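Local coordinates for ferripyochelin binding protein (Salmonella enterica subsp. enterica serovar Typhimurium, PDB 3R3R) that binds zinc on a left-handed beta-helix and, as a gamma-class carbonic anhydrase family member, may have a related, still uncertain enzymatic role, at residues V92-M97 / V109-I114. Sequence-based numbering, arbitrary orientation.
Sequences VGHKVM and VGMGSI
The imidazole of His94 meets Met111 at its edge: SD lies close to the ring plane, 5.4 Å from the ring centroid and 80° off the ring normal, while ND1 is hydrogen-bonded to Asp65. His94 and Met111 sit on equivalent type II turns, Gly93–Val96 and Gly110–Ser113, stacked at a corner of successive coils in the left-handed beta-helix built from hexapeptide repeats. Three backbone hydrogen bonds join the coils. Gly93 N donates to Val109 O, Gly112 N to His94 O at 2.9 Å, nearly in line with that carbonyl, and Met97 N to Ser113 O in an almost straight bond (N-H...O 173°). Val96 is wedged inside the corner: with CG1 anti to its backbone N (chi1 164°), that methyl packs 3.9 Å from Val109 CG1, and CG2 turns to Gly110 O. Past the corner, where parallel strands 97-99 and 114-115 begin, Met97 CB rests 4.0 Å from Ile114 CG1; the side chains of Met97 and zinc ligand His99 also come within about 4 Å of each other at their nearest atoms. A water bridges the turns, donating to Lys95 O and Ser113 O. Within the second turn Gly110 O takes two bonds from one face of its plane, from Ser113 N and from Ser113 OG, the hydroxyl standing 2.8 Å from Gly110 O and above the carbonyl plane.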
# COMPACT_ATOMS: atom_id res chain seq x y z
N VAL A 92 5.35 1.52 -0.46
CA VAL A 92 4.82 0.84 -1.63
C VAL A 92 5.34 1.56 -2.87
O VAL A 92 4.96 2.69 -3.14
CB VAL A 92 3.27 0.76 -1.60
CG1 VAL A 92 2.73 0.15 -2.89
CG2 VAL A 92 2.82 -0.03 -0.36
N GLY A 93 6.24 0.89 -3.59
CA GLY A 93 6.94 1.51 -4.70
C GLY A 93 6.05 1.89 -5.87
O GLY A 93 4.88 1.51 -5.96
N HIS A 94 6.65 2.61 -6.81
CA HIS A 94 5.90 3.07 -7.97
C HIS A 94 5.30 1.88 -8.71
O HIS A 94 5.94 0.83 -8.84
CB HIS A 94 6.82 3.80 -8.96
CG HIS A 94 7.73 4.83 -8.35
ND1 HIS A 94 7.30 6.10 -8.02
CD2 HIS A 94 9.07 4.80 -8.08
CE1 HIS A 94 8.33 6.79 -7.53
NE2 HIS A 94 9.41 6.02 -7.57
N LYS A 95 4.10 2.06 -9.26
CA LYS A 95 3.53 1.08 -10.18
C LYS A 95 3.39 -0.29 -9.55
O LYS A 95 3.48 -1.30 -10.25
CB LYS A 95 4.33 1.00 -11.49
CG LYS A 95 4.14 2.24 -12.36
CD LYS A 95 4.97 2.17 -13.66
CE LYS A 95 4.46 1.16 -14.63
NZ LYS A 95 3.10 1.58 -15.08
N VAL A 96 3.13 -0.36 -8.25
CA VAL A 96 2.90 -1.63 -7.59
C VAL A 96 1.42 -2.02 -7.65
O VAL A 96 0.54 -1.16 -7.59
CB VAL A 96 3.44 -1.57 -6.14
CG1 VAL A 96 2.88 -2.71 -5.29
CG2 VAL A 96 4.95 -1.62 -6.18
N MET A 97 1.18 -3.32 -7.81
CA MET A 97 -0.16 -3.89 -7.77
C MET A 97 -0.32 -4.66 -6.47
O MET A 97 0.38 -5.66 -6.26
CB MET A 97 -0.26 -4.89 -8.94
CG MET A 97 -1.59 -5.61 -9.05
SD MET A 97 -2.93 -4.53 -9.56
CE MET A 97 -4.05 -4.67 -8.16
N VAL A 109 8.13 -2.47 -0.78
CA VAL A 109 7.67 -3.25 -1.92
C VAL A 109 8.25 -2.60 -3.19
O VAL A 109 7.85 -1.49 -3.56
CB VAL A 109 6.14 -3.31 -2.03
CG1 VAL A 109 5.73 -4.26 -3.18
CG2 VAL A 109 5.51 -3.79 -0.70
N GLY A 110 9.22 -3.27 -3.80
CA GLY A 110 9.92 -2.67 -4.93
C GLY A 110 9.00 -2.33 -6.09
O GLY A 110 8.03 -3.04 -6.38
N MET A 111 9.34 -1.25 -6.78
CA MET A 111 8.53 -0.73 -7.86
C MET A 111 8.20 -1.82 -8.89
O MET A 111 9.04 -2.68 -9.20
CB MET A 111 9.23 0.47 -8.53
CG MET A 111 10.52 0.13 -9.26
SD MET A 111 11.42 1.65 -9.71
CE MET A 111 12.45 1.85 -8.25
N GLY A 112 6.98 -1.78 -9.42
CA GLY A 112 6.58 -2.71 -10.45
C GLY A 112 6.25 -4.12 -9.97
O GLY A 112 6.04 -5.01 -10.78
N SER A 113 6.22 -4.33 -8.66
CA SER A 113 5.88 -5.65 -8.12
C SER A 113 4.38 -5.89 -8.04
O SER A 113 3.58 -4.95 -8.14
CB SER A 113 6.48 -5.82 -6.72
OG SER A 113 7.89 -5.83 -6.75
N ILE A 114 4.02 -7.16 -7.86
CA ILE A 114 2.64 -7.61 -7.74
C ILE A 114 2.56 -8.47 -6.47
O ILE A 114 3.37 -9.39 -6.31
CB ILE A 114 2.21 -8.47 -8.95
CG1 ILE A 114 2.35 -7.67 -10.26
CG2 ILE A 114 0.79 -9.03 -8.73
CD1 ILE A 114 2.23 -8.52 -11.52
O HOH W 1 2.86 -3.88 -10.77